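Local coordinates for protein L-Ala-D/L-Glu epimerase, a muconate lactonizing enzyme (Klebsiella pneumoniae subsp. pneumoniae MGH 78578, PDB 3FCP) that belongs to the enolase superfamily and binds a magnesium ion in a TIM-barrel-like domain that is partnered by a smaller N-terminal domain, at residues A246-E251 with T268-L273; E11-D16 with I37-R42; S313-S318 with V350-T355; A5-I10 with Q83-L88; L140-S145 with A166-I171. All blocks are in the same frame, centred on the assembly; numbering follows the deposited sequence.

The five contacts divide between the two domains of an enolase-superfamily chain. Contacts 1 and 5 join parallel neighbours in the same barrel sheet; their centres lie 16 Å apart and their nearest atoms about 6 Å apart. Contact 1 supplies D250 and E251 to the magnesium ion, and the side chain of K170 in contact 5 is about 6 Å from that metal. Contact 3 joins the same sheet through strand 349-351, next to strand 136-143 of contact 5, and touches contact 1 where W317 CZ2 lies 3.2 Å from L273 O. Contacts 2 and 4 share strand 7-17 in the N-terminal domain and meet through T41 N and Q9 O, 2.7 Å apart, a probable hydrogen bond. Contact 4 is farthest from contact 5, 40 Å between centres.

Contact 1: A246-E251 with T268-L273; sequences AILADE and TGAYAL. With MG (magnesium ion), chain I.
This is one beta-alpha-beta unit of the barrel: strands 246-249 and 270-273, joined through helix 256-264, run parallel with their short axes 33° apart. The ladder has three rungs, A270 N to I247 O at 2.9 Å, A249 N to A270 O at 2.8 Å and A272 N to A249 O at 2.8 Å. At the T268 end a water bridges I247 N and T268 O. G269 has backbone angles suited to glycine and brings its CA to 3.4 Å from I247 O.

L248 and A270 share one face of the sheet. There the CD2 methyl of L248 leans across the neighbouring strand, 3.3 Å from A272 N, and also packs on the methyl groups of A270 and A272. A249 and Y271 occupy the other face, where A249 CB meets Y271 CD1 at 3.9 Å and L262 of helix 256-264 covers both.

Just past the strand end, D250 OD2 binds the magnesium ion at 2.3 Å and E251 OE2 at 2.2 Å; N201 and three waters also bind it. D250 OD1 turns to a salt bridge with K277. Acidic metal ligands at the C-terminal ends of barrel strands are the hallmark of the enolase-superfamily site.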
# COMPACT_ATOMS: atom_id res chain seq x y z
N ALA A 246 4.86 24.37 4.67
CA ALA A 246 3.47 23.96 4.89
C ALA A 246 2.50 24.20 3.73
O ALA A 246 2.59 25.21 3.03
CB ALA A 246 2.94 24.63 6.16
N ILE A 247 1.57 23.26 3.56
CA ILE A 247 0.54 23.34 2.53
C ILE A 247 -0.81 23.57 3.22
O ILE A 247 -1.13 22.90 4.22
CB ILE A 247 0.45 22.03 1.69
CG1 ILE A 247 1.80 21.72 1.03
CG2 ILE A 247 -0.63 22.17 0.62
CD1 ILE A 247 2.38 22.88 0.22
N LEU A 248 -1.59 24.50 2.70
CA LEU A 248 -2.91 24.83 3.23
C LEU A 248 -3.97 24.37 2.23
O LEU A 248 -3.97 24.80 1.08
CB LEU A 248 -3.03 26.35 3.42
CG LEU A 248 -3.91 26.98 4.51
CD1 LEU A 248 -4.65 28.17 3.90
CD2 LEU A 248 -4.89 25.98 5.12
N ALA A 249 -4.87 23.49 2.66
CA ALA A 249 -5.93 23.03 1.78
C ALA A 249 -7.14 23.97 1.87
O ALA A 249 -7.54 24.36 2.97
CB ALA A 249 -6.34 21.61 2.17
N ASP A 250 -7.70 24.35 0.73
CA ASP A 250 -8.89 25.21 0.74
C ASP A 250 -10.02 24.48 0.02
O ASP A 250 -10.77 23.74 0.64
CB ASP A 250 -8.62 26.58 0.08
CG ASP A 250 -9.82 27.53 0.16
OD1 ASP A 250 -10.83 27.17 0.83
OD2 ASP A 250 -9.78 28.63 -0.44
N GLU A 251 -10.13 24.68 -1.30
CA GLU A 251 -11.19 24.03 -2.07
C GLU A 251 -11.22 22.51 -1.93
O GLU A 251 -12.26 21.89 -2.14
CB GLU A 251 -11.08 24.39 -3.57
CG GLU A 251 -11.61 25.77 -3.95
CD GLU A 251 -10.73 26.91 -3.46
OE1 GLU A 251 -9.53 26.68 -3.20
OE2 GLU A 251 -11.25 28.04 -3.34
N THR A 268 -0.71 16.23 4.80
CA THR A 268 -0.17 16.81 6.01
C THR A 268 -0.00 18.30 5.77
O THR A 268 0.51 18.72 4.72
CB THR A 268 1.18 16.16 6.43
OG1 THR A 268 1.63 16.76 7.65
CG2 THR A 268 2.23 16.35 5.34
N GLY A 269 -0.46 19.10 6.72
CA GLY A 269 -0.39 20.54 6.62
C GLY A 269 -1.55 21.14 7.41
O GLY A 269 -1.76 20.78 8.56
N ALA A 270 -2.30 22.04 6.78
CA ALA A 270 -3.42 22.67 7.47
C ALA A 270 -4.66 22.79 6.59
O ALA A 270 -4.58 22.66 5.37
CB ALA A 270 -3.00 24.06 7.97
N TYR A 271 -5.80 23.03 7.24
CA TYR A 271 -7.07 23.21 6.54
C TYR A 271 -7.59 24.64 6.71
O TYR A 271 -7.54 25.22 7.80
CB TYR A 271 -8.16 22.27 7.08
CG TYR A 271 -8.00 20.80 6.76
CD1 TYR A 271 -7.14 20.35 5.76
CD2 TYR A 271 -8.78 19.84 7.43
CE1 TYR A 271 -7.06 19.00 5.43
CE2 TYR A 271 -8.71 18.49 7.11
CZ TYR A 271 -7.84 18.08 6.10
OH TYR A 271 -7.76 16.75 5.78
N ALA A 272 -8.10 25.20 5.62
CA ALA A 272 -8.68 26.54 5.65
C ALA A 272 -10.15 26.36 6.02
O ALA A 272 -10.98 26.10 5.15
CB ALA A 272 -8.56 27.21 4.28
N LEU A 273 -10.47 26.49 7.30
CA LEU A 273 -11.86 26.36 7.75
C LEU A 273 -12.67 27.57 7.27
O LEU A 273 -12.19 28.70 7.33
CB LEU A 273 -11.92 26.30 9.28
CG LEU A 273 -11.07 25.27 10.03
CD1 LEU A 273 -11.20 25.50 11.53
CD2 LEU A 273 -11.52 23.87 9.65
MG MG I . -9.55 29.33 -2.63
O HOH W 1 2.31 20.66 4.71
O HOH W 2 -7.18 28.90 -1.93
O HOH W 3 -8.50 31.52 -2.53
O HOH W 4 -11.51 30.98 -2.33

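Contact 2: E11-D16 with I37-R42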
# COMPACT_ATOMS: atom_id res chain seq x y z
N GLU A 11 -36.65 35.72 6.34
CA GLU A 11 -36.56 36.71 5.27
C GLU A 11 -35.12 36.68 4.77
O GLU A 11 -34.22 36.29 5.51
CB GLU A 11 -36.84 38.11 5.81
CG GLU A 11 -38.20 38.33 6.44
CD GLU A 11 -38.23 39.59 7.29
OE1 GLU A 11 -37.81 39.52 8.47
OE2 GLU A 11 -38.64 40.65 6.78
N SER A 12 -34.90 37.09 3.53
CA SER A 12 -33.56 37.15 2.98
C SER A 12 -33.52 38.18 1.87
O SER A 12 -34.52 38.42 1.19
CB SER A 12 -33.10 35.78 2.46
OG SER A 12 -33.82 35.36 1.32
N TRP A 13 -32.37 38.82 1.70
CA TRP A 13 -32.19 39.85 0.69
C TRP A 13 -30.81 39.71 0.07
O TRP A 13 -29.86 39.30 0.75
CB TRP A 13 -32.25 41.23 1.32
CG TRP A 13 -33.44 41.52 2.16
CD1 TRP A 13 -34.60 42.14 1.77
CD2 TRP A 13 -33.58 41.27 3.57
NE1 TRP A 13 -35.44 42.30 2.85
CE2 TRP A 13 -34.83 41.77 3.96
CE3 TRP A 13 -32.75 40.66 4.53
CZ2 TRP A 13 -35.29 41.69 5.29
CZ3 TRP A 13 -33.21 40.59 5.84
CH2 TRP A 13 -34.47 41.10 6.21
N ILE A 14 -30.70 40.06 -1.20
CA ILE A 14 -29.41 40.06 -1.86
C ILE A 14 -29.02 41.52 -1.72
O ILE A 14 -29.75 42.40 -2.17
CB ILE A 14 -29.49 39.69 -3.35
CG1 ILE A 14 -29.89 38.22 -3.51
CG2 ILE A 14 -28.14 39.95 -4.01
CD1 ILE A 14 -29.96 37.74 -4.96
N VAL A 15 -27.89 41.77 -1.08
CA VAL A 15 -27.43 43.13 -0.86
C VAL A 15 -26.14 43.39 -1.60
O VAL A 15 -25.19 42.62 -1.49
CB VAL A 15 -27.20 43.37 0.64
CG1 VAL A 15 -26.82 44.81 0.88
CG2 VAL A 15 -28.46 43.03 1.41
N ASP A 16 -26.11 44.47 -2.37
CA ASP A 16 -24.92 44.85 -3.12
C ASP A 16 -24.31 46.06 -2.44
O ASP A 16 -24.86 47.17 -2.50
CB ASP A 16 -25.27 45.18 -4.58
CG ASP A 16 -25.83 43.98 -5.32
OD1 ASP A 16 -25.25 42.88 -5.18
OD2 ASP A 16 -26.83 44.14 -6.05
N ILE A 37 -28.20 38.24 2.91
CA ILE A 37 -28.49 38.42 4.32
C ILE A 37 -29.81 37.78 4.68
O ILE A 37 -30.78 37.82 3.90
CB ILE A 37 -28.54 39.94 4.65
CG1 ILE A 37 -27.18 40.58 4.37
CG2 ILE A 37 -28.95 40.15 6.11
CD1 ILE A 37 -26.04 40.03 5.19
N VAL A 38 -29.86 37.18 5.86
CA VAL A 38 -31.07 36.53 6.32
C VAL A 38 -31.46 37.02 7.71
O VAL A 38 -30.61 37.34 8.53
CB VAL A 38 -30.89 34.99 6.37
CG1 VAL A 38 -29.64 34.63 7.16
CG2 VAL A 38 -32.10 34.33 7.01
N ARG A 39 -32.77 37.11 7.93
CA ARG A 39 -33.29 37.48 9.24
C ARG A 39 -34.33 36.42 9.56
O ARG A 39 -35.29 36.22 8.81
CB ARG A 39 -33.95 38.87 9.23
CG ARG A 39 -34.51 39.25 10.61
CD ARG A 39 -34.89 40.71 10.67
NE ARG A 39 -35.89 41.06 9.67
CZ ARG A 39 -36.20 42.31 9.33
NH1 ARG A 39 -35.58 43.32 9.93
NH2 ARG A 39 -37.11 42.54 8.39
N LEU A 40 -34.12 35.72 10.66
CA LEU A 40 -35.03 34.67 11.08
C LEU A 40 -35.77 35.15 12.32
O LEU A 40 -35.16 35.57 13.30
CB LEU A 40 -34.24 33.39 11.38
CG LEU A 40 -35.02 32.12 11.72
CD1 LEU A 40 -34.16 30.90 11.38
CD2 LEU A 40 -35.42 32.13 13.19
N THR A 41 -37.10 35.09 12.26
CA THR A 41 -37.92 35.52 13.38
C THR A 41 -38.54 34.33 14.09
O THR A 41 -39.13 33.45 13.45
CB THR A 41 -39.05 36.46 12.91
OG1 THR A 41 -38.48 37.62 12.29
CG2 THR A 41 -39.91 36.90 14.09
N ARG A 42 -38.39 34.30 15.41
CA ARG A 42 -38.94 33.23 16.23
C ARG A 42 -40.31 33.62 16.79
O ARG A 42 -40.68 34.79 16.77
CB ARG A 42 -37.99 32.91 17.38
CG ARG A 42 -36.68 32.26 16.94
CD ARG A 42 -35.56 32.49 17.93
NE ARG A 42 -35.93 32.23 19.32
CZ ARG A 42 -35.28 31.40 20.13
NH1 ARG A 42 -34.21 30.73 19.69
NH2 ARG A 42 -35.65 31.26 21.39
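Strands 11-16 and 37-42 run almost exactly antiparallel, with E11-R39 and W13-I37 as hydrogen-bonded pairs and S12-V38 as the non-hydrogen-bonded pair between them. Each hydrogen-bonded pair closes two backbone bonds: E11 N to R39 O and R39 N to E11 O, then W13 N to I37 O and I37 N to W13 O, all at 2.9 Å.

E11, W13, I37 and R39 line one face. E11 and R39 lie side by side and point the same way, and the arginine grips the carboxylate side-on with two nitrogens. R39 NE reaches OE1 of E11 at 2.7 Å, coming from above the carboxylate plane, while R39 NH2 meets E11 OE2 at 2.9 Å, on the syn side but tilted out of that plane. The carboxylate and guanidinium planes are 29° apart.

The W13 ring stands 82° from the guanidinium plane, so the indole rim faces the flat of the arginine, with CH2 of W13 3.7 Å from NE of R39. In R39, CG trans to N (chi1 179°) and then a bend at chi3 set the guanidinium with the acid at its edge and the indole over one face. Further along, W13 CE3 packs on I37 CG2 at 4.1 Å, and V15 CG2 touches I37 CG1.

L367 of helix 364-370 covers W13 and V15, whereas S12 and V38 turn to helices 65-80 and 103-121. These strands begin the three-stranded antiparallel meander that, with its packed helices, characterises the N-terminal domain of the enolase superfamily.

Contact 3: S313-S318 with V350-T355; sequences SLHAWS and VALPQT
L352, just past strand 349-351, has CG trans to N (chi1 179°), and the first torsion of H315 swings its imidazole opposite the carbonyl carbon (chi1 -84°), which brings methyl and ring together. CD1 of L352 lies over the middle of the imidazole, 3.8 Å from the H315 ring centroid and only 7° off the ring normal, a clean CH-pi contact. The same methyl group also touches the helix side, with L314 CB 3.7 Å from L352 CD1.

The second branch of the leucine goes elsewhere: L352 CD2 packs on S318 CB at 3.6 Å, so that L352 meets L314, H315 and S318. S318 is itself tied back, its OG donating to H315 O at 2.7 Å. L314 and V350 meet at a slant through L314 CD1 and V350 CG1, 3.8 Å apart.

Beyond the leucine, the imidazole comes close to the chain at H315 CE1, 3.4 Å from P353 O. Its polar end is bound from outside the two segments: H315 NE2 is hydrogen-bonded to L358 O, consistent with the ring being held with a face to L352.

The contact joins helix 307-317 to strand 349-351 and the chain after it. Helix 125-128 packs alongside through S126, which touches H315, S318 and L352, while L137 and V139 of strand 136-143 pack against L314 and V350 respectively.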
# COMPACT_ATOMS: atom_id res chain seq x y z
N SER A 313 -18.07 33.84 11.73
CA SER A 313 -16.88 33.00 11.60
C SER A 313 -15.97 33.17 12.80
O SER A 313 -15.46 32.19 13.34
CB SER A 313 -16.09 33.36 10.34
OG SER A 313 -16.91 33.31 9.19
N LEU A 314 -15.76 34.41 13.23
CA LEU A 314 -14.89 34.68 14.37
C LEU A 314 -15.36 34.00 15.66
O LEU A 314 -14.55 33.54 16.45
CB LEU A 314 -14.74 36.19 14.63
CG LEU A 314 -13.74 37.11 13.91
CD1 LEU A 314 -12.37 36.44 13.76
CD2 LEU A 314 -14.27 37.48 12.57
N HIS A 315 -16.67 33.93 15.88
CA HIS A 315 -17.17 33.28 17.09
C HIS A 315 -16.72 31.82 17.11
O HIS A 315 -16.36 31.29 18.17
CB HIS A 315 -18.69 33.37 17.17
CG HIS A 315 -19.18 34.66 17.76
ND1 HIS A 315 -19.05 34.97 19.09
CD2 HIS A 315 -19.77 35.74 17.18
CE1 HIS A 315 -19.54 36.18 19.32
NE2 HIS A 315 -19.99 36.66 18.17
N ALA A 316 -16.74 31.18 15.94
CA ALA A 316 -16.32 29.79 15.81
C ALA A 316 -14.79 29.68 15.96
O ALA A 316 -14.29 28.83 16.69
CB ALA A 316 -16.76 29.23 14.45
N TRP A 317 -14.07 30.56 15.26
CA TRP A 317 -12.60 30.55 15.32
C TRP A 317 -12.08 30.76 16.74
O TRP A 317 -11.03 30.21 17.11
CB TRP A 317 -12.02 31.66 14.43
CG TRP A 317 -12.34 31.59 12.94
CD1 TRP A 317 -12.14 32.59 12.02
CD2 TRP A 317 -12.93 30.50 12.22
NE1 TRP A 317 -12.57 32.19 10.78
CE2 TRP A 317 -13.06 30.91 10.87
CE3 TRP A 317 -13.37 29.21 12.58
CZ2 TRP A 317 -13.61 30.09 9.88
CZ3 TRP A 317 -13.92 28.39 11.59
CH2 TRP A 317 -14.04 28.83 10.26
N SER A 318 -12.80 31.54 17.54
CA SER A 318 -12.39 31.83 18.92
C SER A 318 -12.33 30.61 19.82
O SER A 318 -11.61 30.60 20.81
CB SER A 318 -13.34 32.85 19.56
OG SER A 318 -14.56 32.24 19.95
N VAL A 350 -8.61 41.65 15.50
CA VAL A 350 -10.00 42.05 15.50
C VAL A 350 -10.58 41.65 16.86
O VAL A 350 -10.27 40.59 17.40
CB VAL A 350 -10.80 41.37 14.34
CG1 VAL A 350 -10.80 39.86 14.51
CG2 VAL A 350 -12.21 41.91 14.31
N ALA A 351 -11.42 42.52 17.42
CA ALA A 351 -12.00 42.23 18.72
C ALA A 351 -13.31 41.46 18.54
O ALA A 351 -14.16 41.85 17.74
CB ALA A 351 -12.26 43.53 19.48
N LEU A 352 -13.45 40.38 19.29
CA LEU A 352 -14.65 39.56 19.21
C LEU A 352 -15.71 40.05 20.20
O LEU A 352 -15.47 40.10 21.41
CB LEU A 352 -14.33 38.10 19.54
CG LEU A 352 -15.55 37.17 19.51
CD1 LEU A 352 -16.01 36.97 18.07
CD2 LEU A 352 -15.19 35.84 20.14
N PRO A 353 -16.90 40.43 19.71
CA PRO A 353 -17.93 40.91 20.63
C PRO A 353 -18.31 39.80 21.60
O PRO A 353 -18.23 38.62 21.25
CB PRO A 353 -19.10 41.25 19.69
CG PRO A 353 -18.43 41.55 18.38
CD PRO A 353 -17.35 40.49 18.31
N GLN A 354 -18.69 40.15 22.82
CA GLN A 354 -19.09 39.14 23.79
C GLN A 354 -20.47 39.45 24.37
O GLN A 354 -20.80 39.01 25.47
CB GLN A 354 -18.06 39.01 24.91
CG GLN A 354 -16.75 38.34 24.50
CD GLN A 354 -16.93 36.88 24.09
OE1 GLN A 354 -17.31 36.57 22.96
NE2 GLN A 354 -16.65 35.97 25.02
N THR A 355 -21.27 40.20 23.62
CA THR A 355 -22.62 40.53 24.03
C THR A 355 -23.49 39.37 23.54
O THR A 355 -22.99 38.47 22.86
CB THR A 355 -23.08 41.86 23.42
OG1 THR A 355 -22.94 41.80 21.99
CG2 THR A 355 -22.22 43.01 23.95

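Contact 4: A5-I10 with Q83-L88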
# COMPACT_ATOMS: atom_id res chain seq x y z
N ALA A 5 -38.73 28.20 21.33
CA ALA A 5 -39.59 28.92 20.41
C ALA A 5 -39.54 28.21 19.07
O ALA A 5 -38.69 27.35 18.85
CB ALA A 5 -39.10 30.37 20.25
N THR A 6 -40.45 28.56 18.17
CA THR A 6 -40.43 27.94 16.86
C THR A 6 -40.08 29.03 15.85
O THR A 6 -40.24 30.22 16.14
CB THR A 6 -41.81 27.34 16.50
OG1 THR A 6 -42.79 28.37 16.49
CG2 THR A 6 -42.20 26.27 17.50
N VAL A 7 -39.58 28.65 14.69
CA VAL A 7 -39.26 29.66 13.69
C VAL A 7 -40.57 30.07 13.03
O VAL A 7 -41.31 29.23 12.49
CB VAL A 7 -38.20 29.14 12.64
CG1 VAL A 7 -38.00 27.65 12.79
CG2 VAL A 7 -38.61 29.51 11.23
N GLU A 8 -40.89 31.35 13.11
CA GLU A 8 -42.12 31.85 12.53
C GLU A 8 -41.93 32.42 11.15
O GLU A 8 -42.79 32.28 10.28
CB GLU A 8 -42.76 32.91 13.44
CG GLU A 8 -43.55 32.30 14.57
CD GLU A 8 -44.63 33.22 15.11
OE1 GLU A 8 -45.57 32.70 15.75
OE2 GLU A 8 -44.53 34.45 14.91
N GLN A 9 -40.79 33.07 10.92
CA GLN A 9 -40.54 33.63 9.62
C GLN A 9 -39.05 33.69 9.28
O GLN A 9 -38.20 33.77 10.17
CB GLN A 9 -41.14 35.04 9.52
CG GLN A 9 -41.11 35.60 8.11
CD GLN A 9 -41.91 34.74 7.13
OE1 GLN A 9 -43.14 34.85 7.06
NE2 GLN A 9 -41.22 33.86 6.40
N ILE A 10 -38.77 33.65 7.99
CA ILE A 10 -37.41 33.73 7.48
C ILE A 10 -37.45 34.67 6.28
O ILE A 10 -38.21 34.46 5.33
CB ILE A 10 -36.88 32.33 7.03
CG1 ILE A 10 -36.70 31.42 8.25
CG2 ILE A 10 -35.55 32.49 6.31
CD1 ILE A 10 -36.25 30.00 7.92
N GLN A 83 -40.79 24.73 12.98
CA GLN A 83 -39.90 23.86 13.75
C GLN A 83 -39.30 24.56 14.97
O GLN A 83 -39.12 25.78 14.97
CB GLN A 83 -38.75 23.37 12.86
CG GLN A 83 -39.17 22.53 11.66
CD GLN A 83 -39.74 21.19 12.07
OE1 GLN A 83 -39.10 20.44 12.81
NE2 GLN A 83 -40.94 20.88 11.60
N PRO A 84 -39.00 23.79 16.03
CA PRO A 84 -38.42 24.40 17.23
C PRO A 84 -37.09 25.03 16.82
O PRO A 84 -36.22 24.35 16.26
CB PRO A 84 -38.25 23.21 18.17
CG PRO A 84 -39.43 22.35 17.81
CD PRO A 84 -39.40 22.39 16.29
N ALA A 85 -36.94 26.32 17.09
CA ALA A 85 -35.76 27.08 16.71
C ALA A 85 -34.56 27.00 17.64
O ALA A 85 -33.48 27.49 17.31
CB ALA A 85 -36.16 28.55 16.50
N ASP A 86 -34.74 26.38 18.80
CA ASP A 86 -33.68 26.27 19.80
C ASP A 86 -32.85 24.99 19.69
O ASP A 86 -31.79 24.88 20.30
CB ASP A 86 -34.31 26.31 21.19
CG ASP A 86 -35.33 25.21 21.38
OD1 ASP A 86 -36.34 25.21 20.64
OD2 ASP A 86 -35.11 24.33 22.24
N ASN A 87 -33.34 24.03 18.92
CA ASN A 87 -32.66 22.75 18.79
C ASN A 87 -31.82 22.67 17.52
O ASN A 87 -32.28 22.15 16.50
CB ASN A 87 -33.71 21.62 18.80
CG ASN A 87 -33.11 20.27 19.11
OD1 ASN A 87 -32.02 19.93 18.64
ND2 ASN A 87 -33.82 19.48 19.90
N LEU A 88 -30.60 23.19 17.57
CA LEU A 88 -29.73 23.18 16.40
C LEU A 88 -29.45 21.77 15.84
O LEU A 88 -29.38 21.60 14.63
CB LEU A 88 -28.41 23.89 16.70
CG LEU A 88 -27.50 24.13 15.48
CD1 LEU A 88 -28.29 24.75 14.34
CD2 LEU A 88 -26.35 25.03 15.89
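The flat groups that meet here are peptide units. The Q83 carbonyl takes V7 N nearly along the C=O axis at 2.9 Å, and the A5 carbonyl takes A85 N at 2.7 Å, with the donor tilted 21° from the carbonyl plane. Together the two bonds make a single beta bridge, T6 opposite P84, in the N-terminal domain: the residues leading into strand 7-17 are bridged to the loop between helices 65-80 and 88-98.

Between the two bonds the backbones come very close. T6 CA lies 3.2 Å from Q83 O and P84 CA lies 3.4 Å from A5 O, both as CA-H...O contacts, so each carbonyl oxygen is approached by an N-H and a C-H together. Among the side chains, V7 CG1 lies 3.1 Å from Q83 O and 4.2 Å from A85 CB, the one methyl that points from the loop toward the strand. A85 also packs on R42 of the adjacent strand, as does A5.

Past the bridge the strand distorts: E8 and Q9 both face T41 in a classic beta bulge.

At the far end of the loop, N87 is the N-cap of helix 88-98: its OD1 accepts from A90 N, while its ND2 donates to A132 O of a neighbouring subunit. One residue earlier, the carboxylate of D86 is hydrogen-bonded through OD1 to T4 OG1. The backbone nitrogen of A5, by contrast, is buried by the contact with no hydrogen-bonding partner for A5 N in the model.

Contact 5: L140-S145 with A166-I171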
# COMPACT_ATOMS: atom_id res chain seq x y z
N LEU A 140 -4.64 38.62 9.10
CA LEU A 140 -3.58 39.03 8.19
C LEU A 140 -4.18 39.91 7.09
O LEU A 140 -5.39 40.15 7.07
CB LEU A 140 -2.90 37.80 7.58
CG LEU A 140 -3.76 36.72 6.92
CD1 LEU A 140 -4.32 37.22 5.58
CD2 LEU A 140 -2.91 35.47 6.69
N TRP A 141 -3.33 40.40 6.20
CA TRP A 141 -3.79 41.24 5.10
C TRP A 141 -3.36 40.59 3.79
O TRP A 141 -2.28 40.02 3.69
CB TRP A 141 -3.19 42.65 5.22
CG TRP A 141 -3.70 43.60 4.18
CD1 TRP A 141 -2.98 44.18 3.17
CD2 TRP A 141 -5.05 44.06 4.03
NE1 TRP A 141 -3.80 44.97 2.40
CE2 TRP A 141 -5.08 44.92 2.90
CE3 TRP A 141 -6.24 43.84 4.73
CZ2 TRP A 141 -6.25 45.54 2.46
CZ3 TRP A 141 -7.41 44.46 4.29
CH2 TRP A 141 -7.40 45.30 3.17
N THR A 142 -4.22 40.67 2.78
CA THR A 142 -3.89 40.08 1.49
C THR A 142 -3.35 41.14 0.55
O THR A 142 -3.85 42.27 0.49
CB THR A 142 -5.11 39.39 0.84
OG1 THR A 142 -5.41 38.18 1.56
CG2 THR A 142 -4.83 39.03 -0.62
N LEU A 143 -2.30 40.78 -0.17
CA LEU A 143 -1.67 41.66 -1.14
C LEU A 143 -2.02 41.07 -2.50
O LEU A 143 -1.52 40.00 -2.87
CB LEU A 143 -0.15 41.67 -0.92
CG LEU A 143 0.25 42.15 0.48
CD1 LEU A 143 1.72 41.89 0.73
CD2 LEU A 143 -0.06 43.63 0.60
N ALA A 144 -2.90 41.74 -3.23
CA ALA A 144 -3.33 41.25 -4.54
C ALA A 144 -3.68 42.37 -5.51
O ALA A 144 -4.64 42.25 -6.28
CB ALA A 144 -4.52 40.32 -4.37
N SER A 145 -2.91 43.46 -5.49
CA SER A 145 -3.17 44.58 -6.39
C SER A 145 -2.70 44.27 -7.80
O SER A 145 -3.02 45.00 -8.74
CB SER A 145 -2.45 45.84 -5.89
OG SER A 145 -1.05 45.71 -6.03
N ALA A 166 1.53 39.43 9.11
CA ALA A 166 1.34 38.27 8.24
C ALA A 166 0.66 38.76 6.97
O ALA A 166 -0.26 39.58 7.02
CB ALA A 166 0.47 37.22 8.93
N PHE A 167 1.12 38.26 5.83
CA PHE A 167 0.55 38.65 4.55
C PHE A 167 0.25 37.43 3.69
O PHE A 167 1.01 36.46 3.68
CB PHE A 167 1.51 39.58 3.81
CG PHE A 167 1.85 40.83 4.58
CD1 PHE A 167 0.97 41.90 4.61
CD2 PHE A 167 3.04 40.92 5.29
CE1 PHE A 167 1.26 43.06 5.34
CE2 PHE A 167 3.34 42.07 6.03
CZ PHE A 167 2.45 43.14 6.05
N LYS A 168 -0.86 37.49 2.96
CA LYS A 168 -1.25 36.42 2.05
C LYS A 168 -1.19 36.99 0.64
O LYS A 168 -1.90 37.93 0.31
CB LYS A 168 -2.67 35.94 2.38
CG LYS A 168 -3.30 35.06 1.31
CD LYS A 168 -4.67 34.55 1.74
CE LYS A 168 -5.46 34.01 0.55
NZ LYS A 168 -6.70 33.28 0.96
N LEU A 169 -0.32 36.42 -0.19
CA LEU A 169 -0.18 36.90 -1.56
C LEU A 169 -0.94 36.01 -2.52
O LEU A 169 -0.83 34.78 -2.47
CB LEU A 169 1.29 36.94 -1.97
CG LEU A 169 2.35 37.25 -0.92
CD1 LEU A 169 3.71 37.35 -1.60
CD2 LEU A 169 2.02 38.53 -0.18
N LYS A 170 -1.72 36.62 -3.40
CA LYS A 170 -2.47 35.84 -4.37
C LYS A 170 -1.68 35.79 -5.67
O LYS A 170 -1.21 36.82 -6.16
CB LYS A 170 -3.86 36.43 -4.59
CG LYS A 170 -4.71 36.41 -3.31
CD LYS A 170 -6.19 36.14 -3.58
CE LYS A 170 -6.42 34.73 -4.11
NZ LYS A 170 -7.88 34.43 -4.26
N ILE A 171 -1.53 34.59 -6.20
CA ILE A 171 -0.79 34.38 -7.43
C ILE A 171 -1.50 33.31 -8.23
O ILE A 171 -2.54 32.81 -7.81
CB ILE A 171 0.65 33.93 -7.15
CG1 ILE A 171 0.64 32.66 -6.29
CG2 ILE A 171 1.42 35.04 -6.44
CD1 ILE A 171 2.01 32.08 -6.01
O HOH W 5 0.35 38.85 -4.46
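T142 and K168 lie side by side and point the same way, the hydroxyl of the threonine set along the lysine's aliphatic chain: T142 OG1 is 3.6 Å from K168 CB and 3.7 Å from K168 CD. That OG1 is buried here without a hydrogen-bonding partner in the model. The K168 chain runs fully extended past it, CG trans to N (chi1 166°), and delivers NZ to salt bridges with D199, E225 and E327. L140 CD1 also packs on K168 CB at 3.8 Å, crossing it at a slant. The other branch of T142, CG2, meets CG of K170, whose CB rests against A144 CB.

The strands that carry these side chains, 141-143 and 166-170, are parallel neighbours in the barrel sheet, connected through helix 148-158 as a beta-alpha-beta unit. K168 N donates to W141 O at 3.0 Å and L143 N to K168 O at 2.9 Å; the last bond, from K170 N to L143 O, is weak. A water donates to both L143 O and K170 O across that looser end.

On the outer, helix-covered face, L143 and L169 also run alongside each other, and tightly so, with L143 CD1 3.5 Å from L169 CD2. The same L143 methyl leans on F167 CB at 3.9 Å. W141, beside F167, turns its indole away from strand 166-170, its NE1 hydrogen-bonded to E154 of helix 148-158 and its ring set edge-to-face with F329.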